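Local coordinates for phosphate-specific transport system accessory protein PhoU homolog (Pseudomonas aeruginosa, PDB 4Q25), which acts as a negative regulator of the Pho regulon and probably takes part in controlling phosphate uptake, at residues Lys35-Ala40 with Asp105-Val110; Asn42-Ala47 with Val128-Ile133; Gln54-Asp59 with Val110-Ile115; Lys139-Ala144 with Asp206-Ile211; Arg168-Ala173 with Ala197-Glu202. One frame throughout, in Å; residues are numbered along the deposited sequence.

Interaction 1: residues Lys35-Ala40 with Asp105-Val110; sequences KQVNDA and DEASKV
Val37 and Ala107 lie where the helical segments 35-40 and 105-110 come nearest, with Val37 CA only 5.1 Å from Ala107 CA. The segment axes approach to 8.6 Å and run in the same direction, 14° apart, so neighbouring turns stay in step. Such closeness calls for small residues. The methyl of Ala107 points at the other helix and rests on its backbone, with Ala107 CB 3.8 Å from Gln36 O, while CG2 of Val37 closes on it from beside. Gln36 also faces the seam through its CB, its amide lying toward helices 49-56 and 59-78. One turn on, Ala40 does the same in reverse: Ala40 CB packs tightly onto Ala107 O, at 3.3 Å. Toward the C-terminal ends, the branched Val110 takes over. Its CG1 stands anti to the backbone N (chi1 173°), which swings that methyl over the Ala40 turn, and Val110 CG1 sits 3.9 Å from Ala40 CB. Two lysines pair with acids of their own helix, away from the seam: Lys35 NZ reaches Asp39 OD2 at 2.7 Å through the syn lone pair, and Lys109 NZ meets Asp105 OD2 at 3.1 Å. Glu106 instead bonds Ser200 of helix 188-220. The pair forms part of the all-helical bundle, joining helices 15-45 and 84-120 in the first PhoU domain, with alanines permitting the close approach.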
# COMPACT_ATOMS: atom_id res chain seq x y z
N LYS A 35 15.80 8.85 -4.02
CA LYS A 35 15.98 10.28 -4.10
C LYS A 35 14.67 11.02 -3.82
O LYS A 35 14.69 12.10 -3.25
CB LYS A 35 16.52 10.66 -5.46
CG LYS A 35 16.88 12.11 -5.58
CD LYS A 35 17.21 12.44 -7.01
CE LYS A 35 17.42 13.95 -7.18
NZ LYS A 35 16.21 14.72 -6.77
N GLN A 36 13.53 10.43 -4.21
CA GLN A 36 12.26 10.98 -3.82
C GLN A 36 12.08 10.97 -2.28
O GLN A 36 11.53 11.91 -1.69
CB GLN A 36 11.10 10.23 -4.49
CG GLN A 36 10.62 10.76 -5.84
CD GLN A 36 9.17 10.29 -6.13
OE1 GLN A 36 8.86 9.13 -5.98
NE2 GLN A 36 8.30 11.21 -6.50
N VAL A 37 12.48 9.89 -1.63
CA VAL A 37 12.37 9.81 -0.19
C VAL A 37 13.22 10.89 0.48
O VAL A 37 12.70 11.64 1.32
CB VAL A 37 12.77 8.43 0.33
CG1 VAL A 37 12.86 8.40 1.84
CG2 VAL A 37 11.76 7.40 -0.11
N ASN A 38 14.49 10.96 0.07
CA ASN A 38 15.41 12.01 0.51
C ASN A 38 14.81 13.42 0.38
O ASN A 38 14.76 14.18 1.36
CB ASN A 38 16.69 11.92 -0.31
CG ASN A 38 17.70 13.01 0.04
OD1 ASN A 38 18.47 12.87 0.98
ND2 ASN A 38 17.71 14.07 -0.72
N ASP A 39 14.34 13.76 -0.81
CA ASP A 39 13.79 15.08 -1.07
C ASP A 39 12.52 15.35 -0.31
O ASP A 39 12.29 16.47 0.12
CB ASP A 39 13.54 15.27 -2.56
CG ASP A 39 14.81 15.19 -3.37
OD1 ASP A 39 15.90 15.37 -2.81
OD2 ASP A 39 14.71 14.93 -4.59
N ALA A 40 11.66 14.36 -0.15
CA ALA A 40 10.43 14.56 0.59
C ALA A 40 10.73 14.88 2.04
O ALA A 40 10.17 15.79 2.60
CB ALA A 40 9.56 13.34 0.53
N ASP A 105 5.04 6.63 -3.99
CA ASP A 105 3.78 7.22 -3.63
C ASP A 105 3.75 7.75 -2.18
O ASP A 105 3.22 8.82 -1.93
CB ASP A 105 2.63 6.23 -3.84
CG ASP A 105 1.28 6.89 -3.61
OD1 ASP A 105 0.95 7.92 -4.27
OD2 ASP A 105 0.55 6.37 -2.75
N GLU A 106 4.33 7.00 -1.23
CA GLU A 106 4.38 7.47 0.14
C GLU A 106 5.27 8.72 0.25
O GLU A 106 4.96 9.61 1.00
CB GLU A 106 4.90 6.38 1.08
CG GLU A 106 4.00 5.17 1.22
CD GLU A 106 2.64 5.47 1.84
OE1 GLU A 106 1.72 4.64 1.67
OE2 GLU A 106 2.47 6.53 2.50
N ALA A 107 6.38 8.75 -0.48
CA ALA A 107 7.25 9.89 -0.50
C ALA A 107 6.45 11.10 -0.90
O ALA A 107 6.63 12.20 -0.37
CB ALA A 107 8.39 9.70 -1.49
N SER A 108 5.58 10.89 -1.87
CA SER A 108 4.83 11.95 -2.48
C SER A 108 3.75 12.46 -1.50
O SER A 108 3.48 13.67 -1.46
CB SER A 108 4.28 11.54 -3.85
OG SER A 108 3.41 12.49 -4.34
N LYS A 109 3.18 11.57 -0.70
CA LYS A 109 2.33 11.99 0.42
C LYS A 109 3.08 12.82 1.48
O LYS A 109 2.51 13.78 2.02
CB LYS A 109 1.66 10.82 1.11
CG LYS A 109 0.72 10.02 0.21
CD LYS A 109 0.08 8.89 1.01
CE LYS A 109 -0.36 7.74 0.12
NZ LYS A 109 -1.16 8.24 -1.01
N VAL A 110 4.33 12.45 1.78
CA VAL A 110 5.18 13.22 2.72
C VAL A 110 5.35 14.62 2.16
O VAL A 110 5.15 15.59 2.88
CB VAL A 110 6.55 12.54 2.96
CG1 VAL A 110 7.49 13.42 3.79
CG2 VAL A 110 6.33 11.24 3.70

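Interaction 2: residues Asn42-Ala47 with Val128-Ile133; sequences NALIDA and VEVRHI
Asn42 and Arg131 bridge the outer side of this contact, while Leu44, Ile45 and Val130 fill its inner side. The packed part centres on CG1 of Val130. Leu44 meets Val130 tip to tip, with Leu44 CD2 4.1 Å from Val130 CG1, whereas Ile45 slides past it in the opposite direction and sets Ile45 CD1 3.9 Å from the same Val130 CG1. Branched aliphatic chains suit this place, because the backbones stand well apart, Ile45 CA being 7.2 Å from Arg131 CA, and helix 188-220 closes in with Ala197 on Leu44 and Leu198 on Val130. Helix 15-45 ends here in a Schellman motif, with Ala47 at positive phi and its N bonded to Leu44 O. The contact joins this helix end, in the first PhoU domain, to a helix of the second. Toward solvent the contact depends on one long side chain. Arg131 bends at chi2 (64°) and chi3 (78°), which lays its guanidinium over Ile45, whose CG1 lies 3.7 Å above the guanidinium plane near the rim. Asn42 OD1 sits at the edge, in that plane; Arg131 NH1 donates to Asn42 OD1 at 2.9 Å in a fairly straight bond (164°), and NH2 adds a weak second one. Asp46 stays more distant, its OD1 4.6 Å from Arg131 NH2, too far for more than a general attraction between opposite charges.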
# COMPACT_ATOMS: atom_id res chain seq x y z
N ASN A 42 13.48 16.08 3.33
CA ASN A 42 14.10 17.41 3.39
C ASN A 42 13.06 18.50 3.19
O ASN A 42 13.12 19.55 3.84
CB ASN A 42 15.20 17.58 2.33
CG ASN A 42 16.45 16.73 2.60
OD1 ASN A 42 16.61 16.11 3.65
ND2 ASN A 42 17.34 16.72 1.62
N ALA A 43 12.10 18.25 2.30
CA ALA A 43 11.04 19.22 2.03
C ALA A 43 10.23 19.49 3.27
O ALA A 43 9.91 20.63 3.56
CB ALA A 43 10.11 18.73 0.94
N LEU A 44 9.86 18.44 3.99
CA LEU A 44 9.03 18.64 5.18
C LEU A 44 9.82 19.43 6.22
O LEU A 44 9.35 20.46 6.71
CB LEU A 44 8.55 17.30 5.74
CG LEU A 44 7.55 17.33 6.89
CD1 LEU A 44 6.78 16.03 6.90
CD2 LEU A 44 8.21 17.53 8.25
N ILE A 45 11.04 18.95 6.50
CA ILE A 45 11.87 19.52 7.53
C ILE A 45 12.21 20.97 7.24
O ILE A 45 12.20 21.80 8.15
CB ILE A 45 13.19 18.75 7.71
CG1 ILE A 45 12.95 17.30 8.09
CG2 ILE A 45 14.07 19.42 8.77
CD1 ILE A 45 12.23 17.09 9.39
N ASP A 46 12.51 21.25 5.97
CA ASP A 46 12.96 22.57 5.53
C ASP A 46 11.83 23.47 5.13
O ASP A 46 12.10 24.58 4.64
CB ASP A 46 13.92 22.46 4.35
CG ASP A 46 15.21 21.80 4.72
OD1 ASP A 46 15.46 21.62 5.93
OD2 ASP A 46 16.01 21.48 3.81
N ALA A 47 10.59 23.03 5.36
CA ALA A 47 9.43 23.80 4.93
C ALA A 47 9.62 24.37 3.54
O ALA A 47 9.44 25.58 3.32
CB ALA A 47 9.12 24.92 5.92
N VAL A 128 12.24 16.21 14.85
CA VAL A 128 13.42 15.38 15.09
C VAL A 128 13.04 13.95 14.81
O VAL A 128 13.81 13.23 14.23
CB VAL A 128 14.04 15.57 16.49
CG1 VAL A 128 13.09 15.15 17.60
CG2 VAL A 128 15.31 14.75 16.61
N GLU A 129 11.83 13.56 15.19
CA GLU A 129 11.36 12.20 14.91
C GLU A 129 11.18 11.89 13.41
O GLU A 129 11.51 10.79 12.95
CB GLU A 129 10.06 11.91 15.65
CG GLU A 129 10.19 11.92 17.18
CD GLU A 129 9.77 13.23 17.82
OE1 GLU A 129 9.95 14.30 17.18
OE2 GLU A 129 9.27 13.18 18.98
N VAL A 130 10.61 12.83 12.68
CA VAL A 130 10.48 12.68 11.24
C VAL A 130 11.86 12.50 10.60
O VAL A 130 12.06 11.60 9.82
CB VAL A 130 9.79 13.90 10.59
CG1 VAL A 130 9.99 13.88 9.07
CG2 VAL A 130 8.32 13.90 10.91
N ARG A 131 12.79 13.37 10.93
CA ARG A 131 14.14 13.28 10.37
C ARG A 131 14.81 11.96 10.73
O ARG A 131 15.45 11.35 9.90
CB ARG A 131 14.99 14.46 10.85
CG ARG A 131 16.49 14.35 10.57
CD ARG A 131 16.79 14.34 9.10
NE ARG A 131 16.73 15.69 8.54
CZ ARG A 131 16.59 16.00 7.26
NH1 ARG A 131 16.48 15.06 6.33
NH2 ARG A 131 16.58 17.27 6.91
N HIS A 132 14.66 11.53 11.96
CA HIS A 132 15.28 10.31 12.43
C HIS A 132 14.74 9.05 11.76
O HIS A 132 15.50 8.22 11.26
CB HIS A 132 15.11 10.20 13.94
CG HIS A 132 15.62 8.92 14.50
ND1 HIS A 132 16.88 8.45 14.21
CD2 HIS A 132 15.05 8.01 15.32
CE1 HIS A 132 17.07 7.30 14.84
NE2 HIS A 132 15.97 7.00 15.51
N ILE A 133 13.42 8.91 11.75
CA ILE A 133 12.77 7.77 11.10
C ILE A 133 12.99 7.82 9.58
O ILE A 133 13.29 6.81 8.94
CB ILE A 133 11.28 7.74 11.49
CG1 ILE A 133 11.17 7.40 12.97
CG2 ILE A 133 10.52 6.75 10.64
CD1 ILE A 133 9.78 7.32 13.52

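Interaction 3: residues Gln54-Asp59 with Val110-Ile115; sequences QVREID and VARRAI
The guanidinium of Arg56 carries the aliphatic part of Arg112 over one face, with Arg112 CG 3.6 Å above its plane and displaced toward the rim. At its edge stands Ile115, whose CD1 is 4.1 Å from Arg56 NH1. The two arginine side chains cross at about a right angle, and their guanidinium planes are 77° apart. They therefore do not stack: flat cation meets methylene, and the charged ends stay separated, with Arg56 NH2 5.0 Å from Arg112 NE. Long chains suit this partly exposed rim: Arg112 offers its methylenes, and Arg56 lays its flat cation on them. Arg56 takes an unusual course, nearly eclipsed at chi1 (-22°), which implies either some strain or a loosely defined side chain. Deeper in, the contact is plain and apolar. Val55 CG1 lies 4.0 Å from Ala111 CB, and Arg56 CD rests on the same methyl; a small residue here is consistent with the close approach, Val55 CA to Ala111 CA being 6.7 Å. Val55 also touches Asp39 of helix 15-45, so this side chain meets two long helices at once. A type I beta turn runs from Arg56 to Asp59. The arrangement is that of a short connecting helix, 49-56, laid on the long helices of a bundle in the first PhoU domain.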
# COMPACT_ATOMS: atom_id res chain seq x y z
N GLN A 54 8.43 19.32 -6.53
CA GLN A 54 9.33 18.60 -7.43
C GLN A 54 9.23 17.09 -7.24
O GLN A 54 9.28 16.33 -8.21
CB GLN A 54 10.75 19.06 -7.21
CG GLN A 54 11.81 18.41 -8.09
CD GLN A 54 13.17 19.05 -7.87
OE1 GLN A 54 13.26 20.28 -7.78
NE2 GLN A 54 14.23 18.23 -7.74
N VAL A 55 9.01 16.66 -5.99
CA VAL A 55 8.86 15.27 -5.65
C VAL A 55 7.58 14.67 -6.23
O VAL A 55 7.55 13.52 -6.64
CB VAL A 55 8.88 15.06 -4.13
CG1 VAL A 55 8.31 13.72 -3.75
CG2 VAL A 55 10.27 15.28 -3.60
N ARG A 56 6.48 15.39 -6.18
CA ARG A 56 5.26 14.88 -6.75
C ARG A 56 5.36 14.72 -8.25
O ARG A 56 4.88 13.79 -8.79
CB ARG A 56 4.08 15.75 -6.36
CG ARG A 56 4.34 16.54 -5.12
CD ARG A 56 3.22 16.49 -4.12
NE ARG A 56 1.95 16.21 -4.75
CZ ARG A 56 1.02 17.11 -5.01
NH1 ARG A 56 1.22 18.38 -4.71
NH2 ARG A 56 -0.11 16.74 -5.59
N GLU A 57 5.99 15.65 -8.91
CA GLU A 57 6.14 15.61 -10.35
C GLU A 57 7.06 14.49 -10.88
O GLU A 57 7.13 14.26 -12.07
CB GLU A 57 6.66 16.97 -10.84
CG GLU A 57 5.61 18.06 -10.70
CD GLU A 57 6.17 19.43 -10.91
OE1 GLU A 57 7.40 19.55 -11.12
OE2 GLU A 57 5.36 20.39 -10.86
N ILE A 58 7.78 13.82 -10.00
CA ILE A 58 8.63 12.71 -10.40
C ILE A 58 7.77 11.45 -10.39
O ILE A 58 8.06 10.46 -11.08
CB ILE A 58 9.84 12.58 -9.44
CG1 ILE A 58 10.84 13.72 -9.67
CG2 ILE A 58 10.56 11.25 -9.61
CD1 ILE A 58 11.68 14.07 -8.46
N ASP A 59 6.68 11.50 -9.63
CA ASP A 59 5.94 10.29 -9.32
C ASP A 59 5.35 9.67 -10.58
O ASP A 59 5.19 8.46 -10.67
CB ASP A 59 4.90 10.53 -8.20
CG ASP A 59 4.68 9.28 -7.32
OD1 ASP A 59 5.67 8.48 -7.09
OD2 ASP A 59 3.52 9.06 -6.90
N VAL A 110 4.33 12.45 1.78
CA VAL A 110 5.18 13.22 2.72
C VAL A 110 5.35 14.62 2.16
O VAL A 110 5.15 15.59 2.88
CB VAL A 110 6.55 12.54 2.96
CG1 VAL A 110 7.49 13.42 3.79
CG2 VAL A 110 6.33 11.24 3.70
N ALA A 111 5.61 14.72 0.87
CA ALA A 111 5.74 16.01 0.23
C ALA A 111 4.46 16.82 0.32
O ALA A 111 4.53 18.05 0.46
CB ALA A 111 6.21 15.88 -1.19
N ARG A 112 3.30 16.18 0.22
CA ARG A 112 2.05 16.92 0.48
C ARG A 112 1.96 17.44 1.90
O ARG A 112 1.51 18.56 2.10
CB ARG A 112 0.81 16.10 0.15
CG ARG A 112 0.61 15.94 -1.36
CD ARG A 112 -0.84 15.71 -1.73
NE ARG A 112 -1.35 14.38 -1.38
CZ ARG A 112 -2.17 14.09 -0.35
NH1 ARG A 112 -2.58 15.02 0.50
NH2 ARG A 112 -2.57 12.83 -0.17
N ARG A 113 2.37 16.64 2.89
CA ARG A 113 2.37 17.10 4.27
C ARG A 113 3.30 18.27 4.39
O ARG A 113 3.01 19.17 5.10
CB ARG A 113 2.84 16.01 5.24
CG ARG A 113 2.04 14.74 5.24
CD ARG A 113 0.58 15.05 5.20
NE ARG A 113 -0.14 13.92 4.67
CZ ARG A 113 -1.31 14.01 4.04
NH1 ARG A 113 -1.89 12.89 3.60
NH2 ARG A 113 -1.91 15.20 3.88
N ALA A 114 4.43 18.23 3.70
CA ALA A 114 5.40 19.32 3.74
C ALA A 114 4.77 20.66 3.32
O ALA A 114 5.02 21.69 3.91
CB ALA A 114 6.59 18.98 2.83
N ILE A 115 4.00 20.62 2.24
CA ILE A 115 3.36 21.80 1.69
C ILE A 115 2.31 22.28 2.67
O ILE A 115 2.28 23.45 3.02
CB ILE A 115 2.75 21.50 0.31
CG1 ILE A 115 3.85 21.36 -0.73
CG2 ILE A 115 1.78 22.59 -0.12
CD1 ILE A 115 3.39 20.63 -1.99

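Interaction 4: residues Lys139-Ala144 with Asp206-Ile211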
# COMPACT_ATOMS: atom_id res chain seq x y z
N LYS A 139 17.73 4.62 4.53
CA LYS A 139 18.85 3.68 4.59
C LYS A 139 18.39 2.27 4.28
O LYS A 139 18.96 1.61 3.44
CB LYS A 139 19.61 3.71 5.92
CG LYS A 139 21.03 3.13 5.76
CD LYS A 139 21.83 3.05 7.06
CE LYS A 139 23.32 2.76 6.80
NZ LYS A 139 24.25 3.34 7.84
N MET A 140 17.35 1.83 4.94
CA MET A 140 16.69 0.55 4.62
C MET A 140 16.43 0.37 3.12
O MET A 140 16.62 -0.72 2.60
CB MET A 140 15.38 0.42 5.37
CG MET A 140 15.56 0.24 6.86
SD MET A 140 14.02 0.14 7.75
CE MET A 140 13.37 -1.41 7.17
N VAL A 141 16.03 1.44 2.43
CA VAL A 141 15.81 1.35 0.99
C VAL A 141 17.12 1.15 0.23
O VAL A 141 17.19 0.22 -0.57
CB VAL A 141 15.07 2.58 0.43
CG1 VAL A 141 15.11 2.61 -1.09
CG2 VAL A 141 13.64 2.59 0.90
N GLN A 142 18.13 2.00 0.46
CA GLN A 142 19.48 1.82 -0.11
C GLN A 142 19.97 0.39 0.10
O GLN A 142 20.44 -0.25 -0.83
CB GLN A 142 20.55 2.72 0.52
CG GLN A 142 20.19 4.16 0.87
CD GLN A 142 21.37 4.92 1.51
OE1 GLN A 142 22.54 4.51 1.36
NE2 GLN A 142 21.07 6.03 2.24
N GLU A 143 19.84 -0.11 1.31
CA GLU A 143 20.40 -1.41 1.69
C GLU A 143 19.68 -2.55 0.99
O GLU A 143 20.33 -3.46 0.46
CB GLU A 143 20.39 -1.60 3.22
CG GLU A 143 21.48 -0.77 3.93
CD GLU A 143 21.51 -0.94 5.45
OE1 GLU A 143 20.47 -1.09 6.09
OE2 GLU A 143 22.60 -0.89 6.02
N ALA A 144 18.36 -2.51 0.97
CA ALA A 144 17.59 -3.50 0.23
C ALA A 144 18.00 -3.51 -1.26
O ALA A 144 18.13 -4.57 -1.84
CB ALA A 144 16.12 -3.23 0.37
N ASP A 206 8.43 -0.55 5.79
CA ASP A 206 7.76 -1.83 5.54
C ASP A 206 8.05 -2.33 4.12
O ASP A 206 8.34 -3.50 3.95
CB ASP A 206 6.26 -1.73 5.76
CG ASP A 206 5.90 -1.47 7.19
OD1 ASP A 206 6.79 -1.46 8.07
OD2 ASP A 206 4.70 -1.22 7.40
N HIS A 207 8.01 -1.45 3.11
CA HIS A 207 8.29 -1.87 1.73
C HIS A 207 9.78 -2.20 1.45
O HIS A 207 10.10 -3.06 0.62
CB HIS A 207 7.79 -0.84 0.73
CG HIS A 207 6.30 -0.76 0.65
ND1 HIS A 207 5.54 -1.70 -0.01
CD2 HIS A 207 5.42 0.16 1.12
CE1 HIS A 207 4.27 -1.37 0.08
NE2 HIS A 207 4.17 -0.25 0.78
N ALA A 208 10.69 -1.50 2.09
CA ALA A 208 12.09 -1.86 2.01
C ALA A 208 12.30 -3.27 2.55
O ALA A 208 13.04 -4.04 1.98
CB ALA A 208 12.94 -0.89 2.81
N ARG A 209 11.63 -3.57 3.65
CA ARG A 209 11.65 -4.88 4.28
C ARG A 209 11.12 -5.93 3.34
O ARG A 209 11.73 -6.97 3.20
CB ARG A 209 10.84 -4.87 5.57
CG ARG A 209 10.75 -6.19 6.30
CD ARG A 209 9.36 -6.80 6.21
NE ARG A 209 8.47 -6.27 7.23
CZ ARG A 209 7.25 -5.77 7.00
NH1 ARG A 209 6.74 -5.72 5.76
NH2 ARG A 209 6.53 -5.31 8.02
N ASN A 210 9.98 -5.66 2.69
CA ASN A 210 9.45 -6.60 1.68
C ASN A 210 10.45 -6.88 0.56
O ASN A 210 10.61 -8.03 0.16
CB ASN A 210 8.15 -6.12 1.05
CG ASN A 210 7.04 -5.94 2.06
OD1 ASN A 210 7.04 -6.53 3.13
ND2 ASN A 210 6.06 -5.12 1.71
N ILE A 211 11.10 -5.84 0.05
CA ILE A 211 12.07 -6.04 -1.03
C ILE A 211 13.27 -6.85 -0.55
O ILE A 211 13.88 -7.57 -1.34
CB ILE A 211 12.57 -4.72 -1.59
CG1 ILE A 211 11.43 -3.98 -2.29
CG2 ILE A 211 13.72 -4.95 -2.56
CD1 ILE A 211 11.74 -2.52 -2.53
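Ala208 points its methyl at helix segment 139-144, and the side chains there are disposed around it. Met140 faces it with its first carbon, Met140 CB lying 3.8 Å from Ala208 CB. Val141 comes in from beside, with Val141 CG2 4.0 Å from Ala208 CB. Between them the methyl rests on the peptide backbone, 3.7 Å from Met140 O to Ala208 CB. In reverse, Ala144 turns its methyl onto the opposing helix, and Ala144 CB is 3.6 Å from Ala208 O. Ile211, one turn further, offers CG2 to Ala144; it also touches Asp99 and Leu100 of helix 84-120. Met140 bends at its last bond (chi3 67°), bringing CE back toward the Arg209 backbone; a flexible thioether suits a place that also touches Asp163 and Val166. Arg209 starts away from the contact; its NH1 donates to Asn210 OD1 at 2.8 Å, and its NH2 forms a salt bridge with Asp163 of helix 153-183. Alanines allow axes 8.6 Å apart and 14° from parallel, a close helix pair in the core of the second PhoU domain. Glu202 and Asp206 fit the ExxxD pattern of PhoU proteins; some relatives bind metal through it, but no metal is part of this contact.

Interaction 5: residues Arg168-Ala173 with Ala197-Glu202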
# COMPACT_ATOMS: atom_id res chain seq x y z
N ARG A 168 8.71 0.34 15.97
CA ARG A 168 8.75 0.63 17.40
C ARG A 168 8.92 2.13 17.65
O ARG A 168 8.20 2.72 18.46
CB ARG A 168 9.91 -0.13 18.06
CG ARG A 168 9.74 -0.29 19.55
CD ARG A 168 11.05 -0.61 20.27
NE ARG A 168 10.91 -0.35 21.71
CZ ARG A 168 11.84 -0.62 22.63
NH1 ARG A 168 12.99 -1.17 22.28
NH2 ARG A 168 11.61 -0.34 23.90
N GLU A 169 9.88 2.74 16.97
CA GLU A 169 10.05 4.19 17.00
C GLU A 169 8.79 4.97 16.58
O GLU A 169 8.46 6.01 17.15
CB GLU A 169 11.18 4.57 16.07
CG GLU A 169 12.56 4.15 16.54
CD GLU A 169 13.61 4.52 15.56
OE1 GLU A 169 13.30 4.70 14.35
OE2 GLU A 169 14.76 4.64 15.99
N TYR A 170 8.09 4.46 15.58
CA TYR A 170 6.87 5.08 15.13
C TYR A 170 5.82 5.10 16.26
O TYR A 170 5.21 6.13 16.52
CB TYR A 170 6.31 4.40 13.87
CG TYR A 170 4.90 4.83 13.57
CD1 TYR A 170 4.64 6.05 12.97
CD2 TYR A 170 3.80 4.05 13.96
CE1 TYR A 170 3.34 6.49 12.74
CE2 TYR A 170 2.50 4.46 13.72
CZ TYR A 170 2.28 5.68 13.11
OH TYR A 170 1.00 6.11 12.87
N LYS A 171 5.63 3.97 16.94
CA LYS A 171 4.60 3.90 17.98
C LYS A 171 4.92 4.80 19.17
O LYS A 171 4.00 5.36 19.76
CB LYS A 171 4.37 2.45 18.44
CG LYS A 171 3.74 1.58 17.36
CD LYS A 171 3.46 0.16 17.84
CE LYS A 171 2.52 -0.55 16.88
NZ LYS A 171 2.14 -1.92 17.33
N THR A 172 6.20 5.00 19.49
CA THR A 172 6.57 5.87 20.61
C THR A 172 6.44 7.34 20.19
O THR A 172 6.08 8.20 21.01
CB THR A 172 7.98 5.59 21.26
OG1 THR A 172 9.04 5.72 20.31
CG2 THR A 172 8.07 4.21 21.91
N ALA A 173 6.70 7.64 18.92
CA ALA A 173 6.50 9.02 18.45
C ALA A 173 5.02 9.33 18.39
O ALA A 173 4.64 10.42 18.73
CB ALA A 173 7.16 9.27 17.10
N ALA A 197 2.80 11.99 7.95
CA ALA A 197 4.13 11.86 7.34
C ALA A 197 4.92 10.68 7.97
O ALA A 197 5.47 9.84 7.27
CB ALA A 197 4.89 13.15 7.48
N LEU A 198 4.94 10.60 9.29
CA LEU A 198 5.56 9.46 10.00
C LEU A 198 4.98 8.10 9.59
O LEU A 198 5.72 7.14 9.43
CB LEU A 198 5.44 9.60 11.52
CG LEU A 198 6.31 10.69 12.13
CD1 LEU A 198 5.88 10.97 13.55
CD2 LEU A 198 7.76 10.31 12.13
N ARG A 199 3.67 8.02 9.39
CA ARG A 199 3.02 6.79 8.96
C ARG A 199 3.48 6.39 7.56
O ARG A 199 3.78 5.22 7.30
CB ARG A 199 1.50 6.94 9.05
CG ARG A 199 0.70 5.79 8.46
CD ARG A 199 0.76 4.58 9.37
NE ARG A 199 0.50 3.33 8.65
CZ ARG A 199 0.58 2.12 9.21
NH1 ARG A 199 0.92 1.98 10.49
NH2 ARG A 199 0.31 1.05 8.49
N SER A 200 3.55 7.35 6.64
CA SER A 200 4.18 7.14 5.34
C SER A 200 5.67 6.71 5.43
O SER A 200 6.14 5.88 4.67
CB SER A 200 4.06 8.41 4.47
OG SER A 200 2.70 8.71 4.12
N LEU A 201 6.44 7.31 6.32
CA LEU A 201 7.83 6.86 6.46
C LEU A 201 7.90 5.38 6.98
O LEU A 201 8.71 4.59 6.53
CB LEU A 201 8.62 7.83 7.36
CG LEU A 201 8.84 9.22 6.75
CD1 LEU A 201 9.51 10.15 7.75
CD2 LEU A 201 9.66 9.13 5.48
N GLU A 202 7.03 5.03 7.90
CA GLU A 202 6.96 3.68 8.40
C GLU A 202 6.62 2.69 7.29
O GLU A 202 7.19 1.61 7.22
CB GLU A 202 5.92 3.56 9.51
CG GLU A 202 5.89 2.18 10.11
CD GLU A 202 4.83 1.98 11.17
OE1 GLU A 202 5.03 1.09 12.02
OE2 GLU A 202 3.80 2.67 11.15
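Tyr170 dominates this contact, inserting its ring between the side chains of Leu198, Arg199 and Glu202 on an antiparallel helix. The segment axes run 10.2 Å apart at 169°, a spacing wide enough for an aromatic side chain. The ring extends across the gap because its CG stands anti to the backbone N (chi1 167°). Glu202 lies over one face, near the rim: Glu202 OE2 is 3.1 Å from Tyr170 CD2, with the carboxylate tilted to the ring. Leu198 takes the edge, where its CB lies in the ring plane, 3.9 Å from Tyr170 CD1. Its far end reaches the next turn, Leu198 CD1 packing 4.1 Å from Ala173 CB, where a small residue leaves room for it. Beyond the ring, the methylenes of Arg199 run past the phenol oxygen, with Arg199 CD 3.8 Å from Tyr170 OH, before its charged end turns to Glu202. Arg199 NH1 meets Glu202 OE2 at 3.0 Å in a salt bridge within the helix. Trp196 of the second subunit also packs on Tyr170, which places the contact beside the dimer interface. An anion over the face of a ring is not attractive in itself, so the neighbouring arginine probably pays for it by drawing charge from that oxygen. Tyr170 OH is buried without any hydrogen-bond partner in the model, so packing, rather than a hydrogen bond, appears to hold the ring.

Overall arrangement
Interactions 1 and 4 are counterparts in the two PhoU domains: each pairs nearly parallel helices through alanines at the same spacing and angle, their centres about 14 Å apart. Interaction 3 sits about 6 Å from interaction 1, centre to centre, sharing Val110. Interaction 2 joins the domains, its Leu44 touching Ala114 and Val110 as well as Ala197 of interaction 5. Interaction 5 is also bound to interaction 2 by a probable hydrogen bond, His132 NE2 to Glu169 OE2 at 2.7 Å, and meets the second subunit through Tyr170 and Arg199. Glu202 (interaction 5) and Asp206 (interaction 4), four residues apart on helix 188-220, make up the family's ExxxD pattern, which binds metal in some relatives.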